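Local coordinates for heterokaryon incompatibility protein s (Podospora anserina, PDB 2WVQ) that mediates heterokaryon incompatibility by forming a prion and interacting with its het-S counterpart from incompatible cells to trigger a lethal reaction, at residues A[27-39]-A[147-160]. The protein carries 2 engineered substitutions. Numbering follows the deposited sequence.
Sequences ACFEYVQLGRHFG and AKKTAWALYDGKSL. Engineered in segment 27-39: A27 (natural residue Asp), H37 (natural residue Pro).
With CG of Y31 anti to its carbonyl carbon (chi1 -54°), the phenol ring reaches K149, whose CB sits over the ring centre, 3.6 Å from the centroid, in a CH-pi contact. K149 then bends at chi2, chi3 and chi4 and stays on that side of the ring, bringing NZ to 3.4 Å from CD1 of Y31. In W152, CG stands between its own N and carbonyl carbon (chi1 63°), a rotamer that lays the indole beside V32, whose CB covers one face of the six-membered ring toward its rim. Water 1, in the plane of the indole, accepts from NE1 of W152 and donates to O of C28.

Between the backbones, O of Y31 receives N of W152 at 2.9 Å. Q33 bonds twice to strand 152-154, its N to O of W152 and its O to N of L154 (2.8 Å); N of G35 to O of L154 completes the ladder. CD1 of L154 meets CG2 of V32 at 3.6 Å and CD2 of L34 at 3.7 Å. The F38 ring brings its edge to O of L154 and to CB of L160, at the start of helix 157-176. D156 caps that helix, accepting from N and OG of S159. Helix 42-62 touches L34, F38 and L160. Strands 32-34 and 152-154 thus form a short two-stranded parallel sheet within the mostly helical globular HeLo domain.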
loop_
_atom_site.group_PDB
_atom_site.type_symbol
_atom_site.label_atom_id
_atom_site.label_comp_id
_atom_site.label_asym_id
_atom_site.label_seq_id
_atom_site.Cartn_x
_atom_site.Cartn_y
_atom_site.Cartn_z
ATOM N N ALA A 27 -16.045 -8.119 3.032
ATOM C CA ALA A 27 -16.992 -7.030 3.305
ATOM C C ALA A 27 -16.461 -5.615 2.985
ATOM O O ALA A 27 -17.281 -4.716 2.710
ATOM C CB ALA A 27 -17.540 -7.111 4.717
ATOM N N CYS A 28 -15.134 -5.428 2.978
ATOM C CA CYS A 28 -14.476 -4.130 2.612
ATOM C C CYS A 28 -14.871 -3.637 1.247
ATOM O O CYS A 28 -15.092 -2.453 1.080
ATOM C CB CYS A 28 -12.954 -4.200 2.648
ATOM S SG CYS A 28 -12.170 -4.062 4.303
ATOM N N PHE A 29 -14.913 -4.550 0.282
ATOM C CA PHE A 29 -15.390 -4.283 -1.072
ATOM C C PHE A 29 -16.801 -3.648 -1.207
ATOM O O PHE A 29 -17.056 -2.937 -2.167
ATOM C CB PHE A 29 -15.326 -5.558 -1.942
ATOM C CG PHE A 29 -13.908 -5.988 -2.361
ATOM C CD1 PHE A 29 -13.180 -6.960 -1.610
ATOM C CD2 PHE A 29 -13.345 -5.487 -3.515
ATOM C CE1 PHE A 29 -11.893 -7.368 -1.991
ATOM C CE2 PHE A 29 -12.054 -5.918 -3.935
ATOM C CZ PHE A 29 -11.324 -6.867 -3.152
ATOM N N GLU A 30 -17.685 -3.896 -0.255
ATOM C CA GLU A 30 -19.058 -3.409 -0.322
ATOM C C GLU A 30 -19.188 -1.904 -0.062
ATOM O O GLU A 30 -20.116 -1.268 -0.531
ATOM C CB GLU A 30 -19.923 -4.198 0.658
ATOM C CG GLU A 30 -20.275 -5.570 0.097
ATOM C CD GLU A 30 -20.541 -6.630 1.141
ATOM O OE1 GLU A 30 -20.365 -7.817 0.797
ATOM O OE2 GLU A 30 -20.944 -6.293 2.278
ATOM N N TYR A 31 -18.271 -1.349 0.705
ATOM C CA TYR A 31 -18.343 0.076 1.054
ATOM C C TYR A 31 -17.743 0.987 -0.038
ATOM O O TYR A 31 -17.765 2.226 0.116
ATOM C CB TYR A 31 -17.702 0.308 2.428
ATOM C CG TYR A 31 -18.295 -0.591 3.490
ATOM C CD1 TYR A 31 -17.635 -1.762 3.897
ATOM C CD2 TYR A 31 -19.548 -0.299 4.062
ATOM C CE1 TYR A 31 -18.200 -2.610 4.868
ATOM C CE2 TYR A 31 -20.120 -1.154 5.033
ATOM C CZ TYR A 31 -19.435 -2.301 5.432
ATOM O OH TYR A 31 -19.984 -3.126 6.400
ATOM N N VAL A 32 -17.212 0.400 -1.121
ATOM C CA VAL A 32 -16.488 1.212 -2.118
ATOM C C VAL A 32 -17.235 1.701 -3.372
ATOM O O VAL A 32 -17.821 0.941 -4.146
ATOM C CB VAL A 32 -14.948 0.852 -2.330
ATOM C CG1 VAL A 32 -14.547 -0.537 -1.833
ATOM C CG2 VAL A 32 -14.418 1.211 -3.746
ATOM N N GLN A 33 -17.218 3.029 -3.496
ATOM C CA GLN A 33 -17.801 3.760 -4.604
ATOM C C GLN A 33 -16.693 4.202 -5.574
ATOM O O GLN A 33 -15.513 4.270 -5.206
ATOM C CB GLN A 33 -18.496 5.009 -4.072
ATOM C CG GLN A 33 -19.703 4.799 -3.179
ATOM C CD GLN A 33 -20.022 6.052 -2.377
ATOM O OE1 GLN A 33 -21.050 6.145 -1.730
ATOM N NE2 GLN A 33 -19.128 7.031 -2.433
ATOM N N LEU A 34 -17.058 4.465 -6.832
ATOM C CA LEU A 34 -16.089 5.023 -7.772
ATOM C C LEU A 34 -16.521 6.441 -8.147
ATOM O O LEU A 34 -17.684 6.684 -8.458
ATOM C CB LEU A 34 -15.912 4.151 -9.026
ATOM C CG LEU A 34 -15.392 2.719 -8.815
ATOM C CD1 LEU A 34 -15.073 2.112 -10.163
ATOM C CD2 LEU A 34 -14.158 2.694 -7.913
ATOM N N GLY A 35 -15.552 7.344 -8.144
ATOM C CA GLY A 35 -15.841 8.756 -8.323
ATOM C C GLY A 35 -15.940 9.171 -9.778
ATOM O O GLY A 35 -15.622 8.421 -10.714
ATOM N N ARG A 36 -16.349 10.416 -9.955
ATOM C CA ARG A 36 -16.647 10.973 -11.258
ATOM C C ARG A 36 -15.523 10.757 -12.276
ATOM O O ARG A 36 -15.788 10.572 -13.471
ATOM C CB ARG A 36 -16.988 12.469 -11.061
ATOM C CG ARG A 36 -16.418 13.419 -12.092
ATOM C CD ARG A 36 -16.045 14.722 -11.416
ATOM N NE ARG A 36 -17.052 15.739 -11.673
ATOM C CZ ARG A 36 -16.940 16.654 -12.635
ATOM N NH1 ARG A 36 -15.873 16.648 -13.411
ATOM N NH2 ARG A 36 -17.885 17.557 -12.828
ATOM N N HIS A 37 -14.281 10.780 -11.804
ATOM C CA HIS A 37 -13.132 10.810 -12.689
ATOM C C HIS A 37 -12.766 9.515 -13.405
ATOM O O HIS A 37 -11.940 9.551 -14.328
ATOM C CB HIS A 37 -11.911 11.506 -12.043
ATOM C CG HIS A 37 -11.903 12.996 -12.250
ATOM N ND1 HIS A 37 -12.687 13.860 -11.508
ATOM C CD2 HIS A 37 -11.249 13.769 -13.154
ATOM C CE1 HIS A 37 -12.498 15.099 -11.928
ATOM N NE2 HIS A 37 -11.642 15.071 -12.936
ATOM N N PHE A 38 -13.402 8.398 -13.031
ATOM C CA PHE A 38 -13.327 7.158 -13.832
ATOM C C PHE A 38 -13.926 7.295 -15.242
ATOM O O PHE A 38 -13.499 6.597 -16.173
ATOM C CB PHE A 38 -13.948 5.972 -13.061
ATOM C CG PHE A 38 -13.081 5.511 -11.944
ATOM C CD1 PHE A 38 -13.235 6.049 -10.661
ATOM C CD2 PHE A 38 -12.030 4.611 -12.190
ATOM C CE1 PHE A 38 -12.390 5.637 -9.615
ATOM C CE2 PHE A 38 -11.181 4.209 -11.148
ATOM C CZ PHE A 38 -11.364 4.732 -9.868
ATOM N N GLY A 39 -14.887 8.211 -15.387
ATOM C CA GLY A 39 -15.518 8.526 -16.683
ATOM C C GLY A 39 -16.199 7.336 -17.331
ATOM O O GLY A 39 -16.966 6.617 -16.687
ATOM N N ALA A 147 -24.719 -4.123 10.696
ATOM C CA ALA A 147 -23.791 -3.041 11.037
ATOM C C ALA A 147 -23.034 -2.590 9.799
ATOM O O ALA A 147 -22.442 -3.421 9.090
ATOM C CB ALA A 147 -22.822 -3.488 12.135
ATOM N N LYS A 148 -23.085 -1.284 9.533
ATOM C CA LYS A 148 -22.382 -0.685 8.392
ATOM C C LYS A 148 -21.102 0.066 8.808
ATOM O O LYS A 148 -20.999 0.567 9.936
ATOM C CB LYS A 148 -23.308 0.268 7.615
ATOM C CG LYS A 148 -24.094 -0.377 6.464
ATOM C CD LYS A 148 -24.709 0.703 5.548
ATOM C CE LYS A 148 -26.009 0.231 4.856
ATOM N NZ LYS A 148 -27.117 -0.196 5.793
ATOM N N LYS A 149 -20.128 0.080 7.889
ATOM C CA LYS A 149 -18.997 1.020 7.876
ATOM C C LYS A 149 -19.395 2.191 6.967
ATOM O O LYS A 149 -20.271 2.038 6.102
ATOM C CB LYS A 149 -17.732 0.321 7.336
ATOM C CG LYS A 149 -16.848 -0.321 8.415
ATOM C CD LYS A 149 -16.225 -1.668 7.982
ATOM C CE LYS A 149 -14.835 -1.569 7.303
ATOM N NZ LYS A 149 -14.890 -1.392 5.803
ATOM N N THR A 150 -18.761 3.353 7.158
ATOM C CA THR A 150 -18.935 4.512 6.254
ATOM C C THR A 150 -18.537 4.149 4.807
ATOM O O THR A 150 -17.438 3.619 4.588
ATOM C CB THR A 150 -18.099 5.761 6.722
ATOM O OG1 THR A 150 -16.690 5.446 6.728
ATOM C CG2 THR A 150 -18.537 6.246 8.130
ATOM N N ALA A 151 -19.434 4.409 3.852
ATOM C CA ALA A 151 -19.160 4.245 2.415
ATOM C C ALA A 151 -18.150 5.298 1.984
ATOM O O ALA A 151 -18.166 6.417 2.489
ATOM C CB ALA A 151 -20.443 4.352 1.588
ATOM N N TRP A 152 -17.248 4.929 1.083
ATOM C CA TRP A 152 -16.175 5.820 0.700
ATOM C C TRP A 152 -15.808 5.598 -0.772
ATOM O O TRP A 152 -15.988 4.518 -1.314
ATOM C CB TRP A 152 -14.980 5.643 1.656
ATOM C CG TRP A 152 -14.414 4.265 1.570
ATOM C CD1 TRP A 152 -14.865 3.152 2.212
ATOM C CD2 TRP A 152 -13.315 3.851 0.762
ATOM N NE1 TRP A 152 -14.105 2.062 1.850
ATOM C CE2 TRP A 152 -13.136 2.469 0.976
ATOM C CE3 TRP A 152 -12.445 4.518 -0.107
ATOM C CZ2 TRP A 152 -12.147 1.743 0.336
ATOM C CZ3 TRP A 152 -11.477 3.799 -0.737
ATOM C CH2 TRP A 152 -11.328 2.427 -0.520
ATOM N N ALA A 153 -15.308 6.631 -1.429
ATOM C CA ALA A 153 -15.054 6.559 -2.863
ATOM C C ALA A 153 -13.583 6.473 -3.212
ATOM O O ALA A 153 -12.744 7.069 -2.552
ATOM C CB ALA A 153 -15.696 7.774 -3.583
ATOM N N LEU A 154 -13.289 5.747 -4.270
ATOM C CA LEU A 154 -12.014 5.839 -4.966
ATOM C C LEU A 154 -12.116 6.939 -6.029
ATOM O O LEU A 154 -12.908 6.826 -6.966
ATOM C CB LEU A 154 -11.684 4.525 -5.661
ATOM C CG LEU A 154 -11.465 3.318 -4.743
ATOM C CD1 LEU A 154 -11.353 2.021 -5.529
ATOM C CD2 LEU A 154 -10.209 3.563 -3.937
ATOM N N TYR A 155 -11.297 7.979 -5.895
ATOM C CA TYR A 155 -11.433 9.179 -6.735
ATOM C C TYR A 155 -10.419 9.240 -7.891
ATOM O O TYR A 155 -10.507 10.122 -8.772
ATOM C CB TYR A 155 -11.353 10.461 -5.858
ATOM C CG TYR A 155 -12.478 10.660 -4.873
ATOM C CD1 TYR A 155 -12.263 10.510 -3.497
ATOM C CD2 TYR A 155 -13.749 11.045 -5.301
ATOM C CE1 TYR A 155 -13.301 10.731 -2.574
ATOM C CE2 TYR A 155 -14.781 11.254 -4.393
ATOM C CZ TYR A 155 -14.543 11.075 -3.031
ATOM O OH TYR A 155 -15.557 11.282 -2.120
ATOM N N ASP A 156 -9.459 8.317 -7.912
ATOM C CA ASP A 156 -8.518 8.256 -9.041
ATOM C C ASP A 156 -8.309 6.816 -9.495
ATOM O O ASP A 156 -8.476 5.906 -8.703
ATOM C CB ASP A 156 -7.178 8.888 -8.668
ATOM C CG ASP A 156 -6.542 8.206 -7.493
ATOM O OD1 ASP A 156 -7.006 8.436 -6.350
ATOM O OD2 ASP A 156 -5.604 7.413 -7.723
ATOM N N GLY A 157 -7.927 6.631 -10.759
ATOM C CA GLY A 157 -7.672 5.305 -11.347
ATOM C C GLY A 157 -6.613 4.498 -10.604
ATOM O O GLY A 157 -6.729 3.267 -10.458
ATOM N N LYS A 158 -5.595 5.200 -10.106
ATOM C CA LYS A 158 -4.402 4.560 -9.537
ATOM C C LYS A 158 -4.618 3.953 -8.154
ATOM O O LYS A 158 -3.932 3.009 -7.777
ATOM C CB LYS A 158 -3.208 5.536 -9.540
ATOM C CG LYS A 158 -3.030 6.347 -10.840
ATOM C CD LYS A 158 -2.785 5.455 -12.094
ATOM C CE LYS A 158 -4.042 5.344 -12.998
ATOM N NZ LYS A 158 -4.262 3.970 -13.573
ATOM N N SER A 159 -5.562 4.522 -7.410
ATOM C CA SER A 159 -6.075 3.956 -6.175
ATOM C C SER A 159 -6.821 2.627 -6.420
ATOM O O SER A 159 -6.744 1.697 -5.592
ATOM C CB SER A 159 -7.027 4.955 -5.503
ATOM O OG SER A 159 -6.336 6.108 -5.031
ATOM N N LEU A 160 -7.586 2.569 -7.517
ATOM C CA LEU A 160 -8.342 1.362 -7.905
ATOM C C LEU A 160 -7.383 0.268 -8.332
ATOM O O LEU A 160 -7.493 -0.869 -7.880
ATOM C CB LEU A 160 -9.301 1.685 -9.056
ATOM C CG LEU A 160 -10.261 0.704 -9.783
ATOM C CD1 LEU A 160 -9.631 -0.500 -10.439
ATOM C CD2 LEU A 160 -11.420 0.304 -8.916
HETATM O O HOH W 1 -13.781 -0.442 2.761
HETATM O O HOH W 2 -13.439 11.025 -9.007
#